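PDB 3G5S: methylenetetrahydrofolate--tRNA-(uracil-5-)-methyltransferase TrmFO from Thermus thermophilus, which probably catalyses, as an FAD-containing enzyme, the folate-dependent methylation of uridine 54 in tRNA to 5-methyluridine, using NADH or NADPH. Local coordinates for residues Arg317-Gly320 with Glu324-Glu327; Arg122-Gly127 with Lys146-Asp151; Asn298-Arg303 with Glu411-Met416; Leu399-Glu404 with Tyr417-Glu422. All blocks are in the same frame, centred on the assembly; numbering follows the deposited sequence.

Overall arrangement
From the N terminus, interaction 2 closes first, tying the loop ahead of strand 129-131 to the end of helix 139-149 that follows that strand. Interaction 3 opens next, at 298-303, and closes only at 411-416. Nested inside this long loop lies interaction 1, a short turn from helix 315-318 into strand 324-325. Interaction 4 opens at 399-404, before interaction 3 has closed, and ends at 417-422, so these two cross; both use helix 409-429 and they touch where M416 packs on V403. Interactions 1 and 2 also meet, through F325 and F149, beside the parallel sheet, whereas interactions 2 and 3 lie about 39 Å apart, centre to centre, on opposite sides of the chain's centre.

Interaction 1. Residues Arg317-Gly320 with Glu324-Glu327; sequences RLLG and EFRE. With EDO (1,2-ethanediol), chain E.
L319 and F325 form the tight half of this contact. Their side chains run next to each other in the same direction, and methyl CD2 of L319 sits 3.7 Å from the ring centroid of F325, only 7° off the ring normal: a CH-pi contact over the middle of the face. With L319 CG beside its backbone N (chi1 -56°), the branch swings back to the ring although its CB points away from residues 324-327. Behind the side chains, R326 N donates to L318 O at 2.9 Å and G320 N to E324 O at 3.0 Å, both nearly straight. These two bonds flank L319 and F325, making them a non-hydrogen-bonded antiparallel pair joined by a single bridge. The chain thus leaves helix 315-318, reverses within three residues and enters strand 324-325, which pairs through F325 with L331 of strand 331-333, an outermost strand of the parallel sheet in the FAD-binding Rossmann-type fold. F149 stacks on the F325 ring. The solvent side is looser. The R326 chain, extended from CG to NE, reaches across to residues 317-320, its guanidinium face over L319 O without a hydrogen bond, while NH2 bonds weakly to P316 O. Water 1 donates to L318 O and accepts from E327 N, each 2.9 Å away. A 1,2-ethanediol, likely picked up from the crystallisation solution, donates from O1 to R326 O at 2.9 Å.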
# COMPACT_ATOMS: atom_id res chain seq x y z
N ARG A 317 4.00 0.11 13.79
CA ARG A 317 4.56 -0.41 15.03
C ARG A 317 6.00 -0.90 14.87
O ARG A 317 6.76 -0.88 15.83
CB ARG A 317 3.70 -1.55 15.57
CG ARG A 317 2.33 -1.12 16.07
CD ARG A 317 2.40 -0.05 17.16
NE ARG A 317 3.12 -0.49 18.35
CZ ARG A 317 2.57 -1.13 19.37
NH1 ARG A 317 1.27 -1.43 19.34
NH2 ARG A 317 3.30 -1.49 20.41
N LEU A 318 6.36 -1.35 13.67
CA LEU A 318 7.62 -2.07 13.48
C LEU A 318 8.70 -1.36 12.67
O LEU A 318 9.88 -1.65 12.86
CB LEU A 318 7.37 -3.43 12.83
CG LEU A 318 6.54 -4.42 13.63
CD1 LEU A 318 6.42 -5.73 12.87
CD2 LEU A 318 7.10 -4.66 15.04
N LEU A 319 8.30 -0.50 11.74
CA LEU A 319 9.22 0.07 10.74
C LEU A 319 9.36 1.58 10.84
O LEU A 319 8.40 2.29 11.12
CB LEU A 319 8.75 -0.27 9.32
CG LEU A 319 8.55 -1.75 8.98
CD1 LEU A 319 8.01 -1.92 7.57
CD2 LEU A 319 9.85 -2.53 9.15
N GLY A 320 10.57 2.06 10.57
CA GLY A 320 10.77 3.48 10.33
C GLY A 320 10.49 3.83 8.88
O GLY A 320 10.28 2.96 8.03
N GLU A 324 13.73 0.35 7.74
CA GLU A 324 14.48 -0.43 8.71
C GLU A 324 13.60 -0.73 9.91
O GLU A 324 12.86 0.14 10.39
CB GLU A 324 15.72 0.35 9.15
CG GLU A 324 16.73 -0.47 9.94
CD GLU A 324 18.01 0.30 10.26
OE1 GLU A 324 18.04 1.55 10.13
OE2 GLU A 324 18.99 -0.35 10.65
N PHE A 325 13.68 -1.96 10.41
CA PHE A 325 12.97 -2.32 11.63
C PHE A 325 13.49 -1.49 12.79
O PHE A 325 14.70 -1.41 13.03
CB PHE A 325 13.15 -3.80 11.95
CG PHE A 325 12.26 -4.73 11.14
CD1 PHE A 325 12.58 -5.06 9.83
CD2 PHE A 325 11.13 -5.29 11.71
CE1 PHE A 325 11.78 -5.93 9.10
CE2 PHE A 325 10.33 -6.16 10.98
CZ PHE A 325 10.66 -6.49 9.68
N ARG A 326 12.56 -0.90 13.54
CA ARG A 326 12.90 -0.06 14.68
C ARG A 326 13.73 -0.81 15.72
O ARG A 326 14.60 -0.22 16.36
CB ARG A 326 11.64 0.50 15.34
CG ARG A 326 10.73 1.32 14.44
CD ARG A 326 9.49 1.75 15.21
NE ARG A 326 8.45 2.35 14.37
CZ ARG A 326 8.40 3.64 14.06
NH1 ARG A 326 9.32 4.47 14.53
NH2 ARG A 326 7.42 4.09 13.29
N GLU A 327 13.45 -2.10 15.88
CA GLU A 327 14.09 -2.90 16.91
C GLU A 327 14.98 -4.01 16.34
O GLU A 327 15.32 -4.96 17.04
CB GLU A 327 13.05 -3.51 17.85
CG GLU A 327 12.14 -2.49 18.53
CD GLU A 327 12.90 -1.50 19.39
OE1 GLU A 327 13.96 -1.87 19.94
OE2 GLU A 327 12.44 -0.35 19.51
C1 EDO E . 16.81 2.06 14.13
O1 EDO E . 16.01 2.06 15.31
C2 EDO E . 16.61 0.75 13.37
O2 EDO E . 17.07 -0.35 14.17
O HOH W 1 11.04 -3.38 14.91

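Interaction 2. Residues Arg122-Gly127 with Lys146-Asp151; sequences REIPPG and KRRFGD
R147, near the end of helix 139-149, forms a salt bridge with NH2 alone, 2.7 Å from E123 OE1. The oxygen lies at the guanidinium edge, in plane, yet the carboxylate is turned 47° from the guanidinium and the two chains cross at about a right angle. E123 can turn this way because its chain bends at chi2 (-75°). Water 2, also in the plane, takes the other N-H of NH2 and links it to R122 O. R148 follows with a chain bent at chi2 and chi3 that lays its guanidinium over methyl CD1 of I124, offset toward the rim of the group; CD1 also packs 3.8 Å from R148 CB. R148 NH1 and NH2 reach I124 O through waters 4 and 3, two water bridges converging on one carbonyl. F149 takes the inner side, its CE2 4.1 Å from I124 CD1, while R148 CG lies over one face of the ring, toward its rim. G150, with positive phi, is the first residue to leave the helix. I124 and F149 both touch L331 of strand 331-333. A loop before strand 129-131 is thereby bound to the helix after it, apolar inside and charged outside, in the parallel-sheet Rossmann-type fold that binds FAD.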
# COMPACT_ATOMS: atom_id res chain seq x y z
N ARG A 122 13.52 -19.90 6.04
CA ARG A 122 12.57 -20.27 7.07
C ARG A 122 12.80 -19.56 8.40
O ARG A 122 11.99 -19.65 9.31
CB ARG A 122 12.59 -21.79 7.29
CG ARG A 122 12.22 -22.59 6.05
CD ARG A 122 12.39 -24.10 6.27
NE ARG A 122 11.46 -24.61 7.27
CZ ARG A 122 10.19 -24.91 7.03
NH1 ARG A 122 9.69 -24.74 5.81
NH2 ARG A 122 9.42 -25.37 8.00
N GLU A 123 13.93 -18.87 8.52
CA GLU A 123 14.25 -18.10 9.71
C GLU A 123 14.83 -16.78 9.25
O GLU A 123 15.37 -16.70 8.15
CB GLU A 123 15.28 -18.84 10.57
CG GLU A 123 14.86 -20.23 11.02
CD GLU A 123 13.81 -20.22 12.12
OE1 GLU A 123 13.55 -19.15 12.71
OE2 GLU A 123 13.25 -21.29 12.42
N ILE A 124 14.71 -15.75 10.07
CA ILE A 124 15.26 -14.46 9.71
C ILE A 124 16.77 -14.56 9.61
O ILE A 124 17.43 -14.91 10.59
CB ILE A 124 14.87 -13.39 10.74
CG1 ILE A 124 13.34 -13.27 10.81
CG2 ILE A 124 15.49 -12.06 10.39
CD1 ILE A 124 12.87 -12.50 12.04
N PRO A 125 17.33 -14.29 8.42
CA PRO A 125 18.78 -14.37 8.26
C PRO A 125 19.51 -13.37 9.16
O PRO A 125 18.99 -12.29 9.43
CB PRO A 125 18.99 -13.99 6.79
CG PRO A 125 17.71 -14.32 6.14
CD PRO A 125 16.66 -13.99 7.15
N PRO A 126 20.73 -13.72 9.59
CA PRO A 126 21.55 -12.74 10.31
C PRO A 126 22.22 -11.77 9.34
O PRO A 126 22.24 -12.00 8.13
CB PRO A 126 22.58 -13.63 11.00
CG PRO A 126 22.82 -14.70 9.99
CD PRO A 126 21.46 -14.97 9.36
N GLY A 127 22.76 -10.69 9.88
CA GLY A 127 23.45 -9.72 9.07
C GLY A 127 22.48 -8.82 8.32
O GLY A 127 21.26 -8.93 8.45
N LYS A 146 6.49 -13.56 13.44
CA LYS A 146 5.62 -13.49 14.61
C LYS A 146 6.40 -13.77 15.89
O LYS A 146 6.19 -13.11 16.91
CB LYS A 146 4.45 -14.45 14.48
CG LYS A 146 3.46 -14.06 13.39
CD LYS A 146 2.18 -14.87 13.47
CE LYS A 146 2.44 -16.36 13.45
NZ LYS A 146 1.17 -17.14 13.53
N ARG A 147 7.28 -14.77 15.86
CA ARG A 147 8.08 -15.10 17.03
C ARG A 147 8.95 -13.92 17.46
O ARG A 147 9.06 -13.61 18.65
CB ARG A 147 8.97 -16.31 16.76
CG ARG A 147 8.28 -17.66 16.85
CD ARG A 147 9.30 -18.78 17.01
NE ARG A 147 10.31 -18.77 15.96
CZ ARG A 147 10.16 -19.36 14.78
NH1 ARG A 147 9.04 -19.99 14.49
NH2 ARG A 147 11.13 -19.30 13.88
N ARG A 148 9.58 -13.27 16.49
CA ARG A 148 10.55 -12.23 16.77
C ARG A 148 9.88 -10.90 17.15
O ARG A 148 10.33 -10.22 18.06
CB ARG A 148 11.49 -12.06 15.57
CG ARG A 148 12.54 -10.96 15.64
CD ARG A 148 13.79 -11.33 16.44
NE ARG A 148 14.26 -12.70 16.27
CZ ARG A 148 15.22 -13.09 15.43
NH1 ARG A 148 15.84 -12.23 14.64
NH2 ARG A 148 15.57 -14.38 15.40
N PHE A 149 8.78 -10.56 16.47
CA PHE A 149 8.19 -9.23 16.62
C PHE A 149 6.82 -9.19 17.28
O PHE A 149 6.36 -8.11 17.66
CB PHE A 149 8.18 -8.50 15.27
CG PHE A 149 9.55 -8.30 14.70
CD1 PHE A 149 10.41 -7.38 15.28
CD2 PHE A 149 10.00 -9.04 13.62
CE1 PHE A 149 11.69 -7.20 14.79
CE2 PHE A 149 11.28 -8.87 13.13
CZ PHE A 149 12.12 -7.94 13.71
N GLY A 150 6.17 -10.34 17.42
CA GLY A 150 4.88 -10.42 18.08
C GLY A 150 3.77 -10.91 17.16
O GLY A 150 3.63 -10.44 16.04
N ASP A 151 2.98 -11.86 17.65
CA ASP A 151 1.91 -12.46 16.87
C ASP A 151 0.94 -11.42 16.31
O ASP A 151 0.42 -11.58 15.21
CB ASP A 151 1.10 -13.44 17.72
CG ASP A 151 1.87 -14.71 18.05
OD1 ASP A 151 2.99 -14.89 17.54
OD2 ASP A 151 1.33 -15.54 18.81
O HOH W 2 9.93 -20.68 11.16
O HOH W 3 16.69 -15.97 13.09
O HOH W 4 18.22 -13.30 12.78

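Interaction 3. Residues Asn298-Arg303 with Glu411-Met416; sequences NAEIVR and EKRQAM. With EDO (1,2-ethanediol), chain H.
E300 and R413 approach each other from opposite directions and meet in a salt bridge, R413 NH2 lying 3.2 Å from E300 OE2. The hydrogen bond within it is weak, with an N-H...O angle of 153°. The carboxylate reaches the edge of the guanidinium, but the two planes stand 89° apart, so the groups do not mate in the flat two-pronged way. E300 has CG anti to its backbone N (chi1 178°) and stays extended beyond, which brings the carboxylate out to the R413 guanidinium, itself held out from the helix on an extended chain. A second group of bonds runs through a 1,2-ethanediol. R413 NE donates to its O2 at 2.8 Å, almost straight, and the same O2 donates to E300 OE2 at 2.6 Å; O1 donates to E300 OE1 at 2.9 Å. The diol therefore bridges acid and base, holding both carboxylate oxygens. Apolar contact is slight, the diol C2 lying 4.2 Å from SE of selenomethionine M416. K409 adds a long, weak ion pair to E300 OE1. E300 bonds through its backbone to L165, in strand 163-165 beside the outermost strand 301-303 of the antiparallel sheet, and the bridge joins this sheet edge to helix 409-429.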
# COMPACT_ATOMS: atom_id res chain seq x y z
N ASN A 298 -19.89 14.19 -2.06
CA ASN A 298 -18.84 14.56 -2.99
C ASN A 298 -17.46 14.11 -2.50
O ASN A 298 -16.44 14.70 -2.83
CB ASN A 298 -18.87 16.06 -3.24
CG ASN A 298 -20.14 16.49 -3.93
OD1 ASN A 298 -20.32 16.25 -5.12
ND2 ASN A 298 -21.04 17.11 -3.18
N ALA A 299 -17.45 13.05 -1.71
CA ALA A 299 -16.20 12.55 -1.16
C ALA A 299 -15.25 12.08 -2.25
O ALA A 299 -15.68 11.49 -3.24
CB ALA A 299 -16.48 11.42 -0.18
N GLU A 300 -13.97 12.35 -2.04
CA GLU A 300 -12.90 11.86 -2.90
C GLU A 300 -12.29 10.64 -2.22
O GLU A 300 -11.70 10.74 -1.15
CB GLU A 300 -11.82 12.93 -3.11
CG GLU A 300 -10.65 12.45 -3.96
CD GLU A 300 -9.57 13.50 -4.18
OE1 GLU A 300 -9.88 14.71 -4.14
OE2 GLU A 300 -8.40 13.12 -4.40
N ILE A 301 -12.47 9.48 -2.83
CA ILE A 301 -11.94 8.24 -2.27
C ILE A 301 -10.51 8.09 -2.73
O ILE A 301 -10.25 8.01 -3.93
CB ILE A 301 -12.77 7.02 -2.72
CG1 ILE A 301 -14.19 7.13 -2.17
CG2 ILE A 301 -12.11 5.73 -2.26
CD1 ILE A 301 -15.25 6.67 -3.13
N VAL A 302 -9.58 8.06 -1.77
CA VAL A 302 -8.17 7.94 -2.10
C VAL A 302 -7.63 6.52 -1.98
O VAL A 302 -6.59 6.21 -2.55
CB VAL A 302 -7.30 8.92 -1.28
CG1 VAL A 302 -7.65 10.36 -1.63
CG2 VAL A 302 -7.47 8.67 0.21
N ARG A 303 -8.33 5.65 -1.25
CA ARG A 303 -7.92 4.26 -1.16
C ARG A 303 -9.19 3.42 -1.04
O ARG A 303 -9.95 3.61 -0.10
CB ARG A 303 -7.01 4.04 0.05
CG ARG A 303 -6.35 2.67 0.11
CD ARG A 303 -7.23 1.59 0.78
NE ARG A 303 -6.36 0.49 1.18
CZ ARG A 303 -6.14 -0.63 0.49
NH1 ARG A 303 -6.79 -0.88 -0.64
NH2 ARG A 303 -5.26 -1.51 0.95
N GLU A 411 -5.93 20.35 -11.89
CA GLU A 411 -4.83 21.29 -11.78
C GLU A 411 -4.02 21.07 -10.51
O GLU A 411 -2.79 21.11 -10.55
CB GLU A 411 -5.36 22.72 -11.85
CG GLU A 411 -5.83 23.13 -13.25
CD GLU A 411 -7.25 22.68 -13.59
OE1 GLU A 411 -7.99 22.21 -12.69
OE2 GLU A 411 -7.64 22.83 -14.76
N LYS A 412 -4.69 20.85 -9.38
CA LYS A 412 -3.97 20.59 -8.13
C LYS A 412 -3.10 19.36 -8.26
O LYS A 412 -1.97 19.34 -7.78
CB LYS A 412 -4.92 20.48 -6.94
CG LYS A 412 -5.44 21.82 -6.50
CD LYS A 412 -6.11 21.80 -5.14
CE LYS A 412 -6.46 23.21 -4.69
NZ LYS A 412 -6.90 23.23 -3.27
N ARG A 413 -3.62 18.33 -8.91
CA ARG A 413 -2.86 17.10 -9.10
C ARG A 413 -1.65 17.34 -10.00
O ARG A 413 -0.55 16.87 -9.70
CB ARG A 413 -3.76 15.99 -9.63
CG ARG A 413 -4.80 15.54 -8.61
CD ARG A 413 -5.91 14.73 -9.23
NE ARG A 413 -6.92 14.44 -8.22
CZ ARG A 413 -8.17 14.11 -8.49
NH1 ARG A 413 -8.58 14.02 -9.74
NH2 ARG A 413 -9.02 13.87 -7.49
N GLN A 414 -1.84 18.08 -11.08
CA GLN A 414 -0.71 18.42 -11.93
C GLN A 414 0.36 19.19 -11.15
O GLN A 414 1.55 18.94 -11.29
CB GLN A 414 -1.18 19.20 -13.16
CG GLN A 414 -2.05 18.36 -14.11
CD GLN A 414 -2.61 19.14 -15.29
OE1 GLN A 414 -2.74 18.62 -16.39
NE2 GLN A 414 -2.95 20.40 -15.05
N ALA A 415 -0.07 20.12 -10.30
CA ALA A 415 0.85 20.87 -9.47
C ALA A 415 1.58 19.96 -8.48
O ALA A 415 2.78 20.12 -8.28
CB ALA A 415 0.11 21.97 -8.73
N MSE A 416 0.86 19.02 -7.88
CA MSE A 416 1.46 18.07 -6.95
C MSE A 416 2.49 17.19 -7.66
O MSE A 416 3.53 16.85 -7.09
CB MSE A 416 0.39 17.19 -6.32
CG MSE A 416 -0.52 17.88 -5.33
SE MSE A 416 -1.79 16.58 -4.61
CE MSE A 416 -2.61 17.67 -3.22
C1 EDO H . -6.80 16.90 -5.16
O1 EDO H . -7.90 16.78 -4.25
C2 EDO H . -5.85 15.73 -4.97
O2 EDO H . -6.48 14.52 -5.41

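Interaction 4. Residues Leu399-Glu404 with Tyr417-Glu422; sequences LVPPVE and YRRGLE
R419 spreads its guanidinium against two successive backbone carbonyls of the loop. NH2 donates to P401 O at 2.7 Å (N-H...O angle 167°), and NH1 to P402 O at 3.0 Å (163°). Both oxygens lie nearly in the guanidinium plane, at its edge, whereas each nitrogen stands well above the plane of the carbonyl it meets, so neither bond follows a lone pair. Around this fork are a few van der Waals contacts: CG2 of V403 covers one face of the guanidinium, offset toward its rim and 3.7 Å from R419 NH1, while CG2 of V400 approaches the edge, 4.0 Å from NH2. Ring atom CD of P401 lies close to the same nitrogen. R419 leaves the helix with CG opposite the backbone N and runs extended until the bend at chi3 (65°), which turns the charged end onto the carbonyls. R419 also touches E372. Further out, V400 is packed on M374 of helix 374-384, and V400 and V403 both touch selenomethionine M416, one turn earlier; V403 O also accepts a weak hydrogen bond from K412 NZ. P401 and P402 have the backbone angles of a polyproline II segment and carry no N-H. A helix side chain meets their carbonyls, and two bonds from separate nitrogens fix the guanidinium's rotation, its charge probably eased by carbonyl dipoles.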
# COMPACT_ATOMS: atom_id res chain seq x y z
N LEU A 399 -1.42 11.18 0.34
CA LEU A 399 -0.16 10.91 1.03
C LEU A 399 0.80 12.10 1.06
O LEU A 399 1.73 12.11 1.85
CB LEU A 399 0.56 9.74 0.37
CG LEU A 399 -0.16 8.40 0.45
CD1 LEU A 399 0.56 7.38 -0.39
CD2 LEU A 399 -0.32 7.92 1.88
N VAL A 400 0.59 13.07 0.17
CA VAL A 400 1.48 14.23 0.07
C VAL A 400 0.74 15.49 0.52
O VAL A 400 -0.48 15.49 0.62
CB VAL A 400 2.03 14.41 -1.37
CG1 VAL A 400 2.81 13.17 -1.80
CG2 VAL A 400 0.91 14.73 -2.35
N PRO A 401 1.48 16.57 0.81
CA PRO A 401 0.79 17.78 1.27
C PRO A 401 -0.12 18.32 0.19
O PRO A 401 0.08 18.09 -1.00
CB PRO A 401 1.94 18.76 1.53
CG PRO A 401 3.12 17.88 1.79
CD PRO A 401 2.94 16.73 0.86
N PRO A 402 -1.15 19.07 0.61
CA PRO A 402 -2.03 19.72 -0.35
C PRO A 402 -1.27 20.74 -1.19
O PRO A 402 -0.19 21.19 -0.81
CB PRO A 402 -3.04 20.46 0.55
CG PRO A 402 -2.78 20.01 1.94
CD PRO A 402 -1.38 19.53 1.99
N VAL A 403 -1.84 21.10 -2.33
CA VAL A 403 -1.45 22.33 -2.99
C VAL A 403 -2.56 23.29 -2.67
O VAL A 403 -3.70 23.10 -3.09
CB VAL A 403 -1.32 22.16 -4.51
CG1 VAL A 403 -1.18 23.53 -5.18
CG2 VAL A 403 -0.13 21.27 -4.83
N GLU A 404 -2.23 24.32 -1.90
CA GLU A 404 -3.23 25.29 -1.49
C GLU A 404 -3.63 26.12 -2.70
O GLU A 404 -2.81 26.40 -3.59
CB GLU A 404 -2.69 26.16 -0.37
CG GLU A 404 -2.33 25.39 0.90
CD GLU A 404 -3.55 24.92 1.68
OE1 GLU A 404 -4.59 25.60 1.62
OE2 GLU A 404 -3.45 23.87 2.35
N TYR A 417 2.19 16.80 -8.89
CA TYR A 417 3.11 15.99 -9.67
C TYR A 417 4.42 16.74 -9.90
O TYR A 417 5.50 16.21 -9.64
CB TYR A 417 2.45 15.61 -11.00
CG TYR A 417 3.30 14.81 -11.95
CD1 TYR A 417 4.28 15.43 -12.71
CD2 TYR A 417 3.09 13.45 -12.13
CE1 TYR A 417 5.05 14.71 -13.60
CE2 TYR A 417 3.85 12.73 -13.02
CZ TYR A 417 4.83 13.36 -13.74
OH TYR A 417 5.59 12.64 -14.63
N ARG A 418 4.32 17.97 -10.38
CA ARG A 418 5.54 18.72 -10.67
C ARG A 418 6.35 18.99 -9.41
O ARG A 418 7.57 18.85 -9.41
CB ARG A 418 5.19 20.05 -11.32
CG ARG A 418 4.72 19.93 -12.73
CD ARG A 418 4.74 21.28 -13.41
NE ARG A 418 4.25 21.18 -14.77
CZ ARG A 418 4.71 21.91 -15.78
NH1 ARG A 418 5.68 22.79 -15.57
NH2 ARG A 418 4.21 21.75 -17.00
N ARG A 419 5.66 19.38 -8.35
CA ARG A 419 6.33 19.67 -7.09
C ARG A 419 7.01 18.42 -6.54
O ARG A 419 8.15 18.46 -6.08
CB ARG A 419 5.31 20.19 -6.08
CG ARG A 419 5.89 20.56 -4.73
CD ARG A 419 4.79 20.87 -3.72
NE ARG A 419 4.00 19.68 -3.45
CZ ARG A 419 2.89 19.65 -2.73
NH1 ARG A 419 2.42 20.77 -2.18
NH2 ARG A 419 2.25 18.51 -2.56
N GLY A 420 6.30 17.30 -6.60
CA GLY A 420 6.82 16.06 -6.04
C GLY A 420 8.00 15.52 -6.81
O GLY A 420 8.98 15.05 -6.22
N LEU A 421 7.92 15.57 -8.13
CA LEU A 421 9.00 15.04 -8.95
C LEU A 421 10.26 15.88 -8.74
O LEU A 421 11.36 15.33 -8.63
CB LEU A 421 8.59 15.01 -10.42
CG LEU A 421 9.56 14.34 -11.38
CD1 LEU A 421 9.89 12.91 -10.93
CD2 LEU A 421 8.98 14.35 -12.79
N GLU A 422 10.10 17.19 -8.66
CA GLU A 422 11.22 18.07 -8.40
C GLU A 422 11.85 17.79 -7.04
O GLU A 422 13.07 17.75 -6.90
CB GLU A 422 10.80 19.55 -8.49
CG GLU A 422 11.93 20.52 -8.14
CD GLU A 422 11.49 21.98 -8.07
OE1 GLU A 422 10.40 22.31 -8.58
OE2 GLU A 422 12.25 22.80 -7.52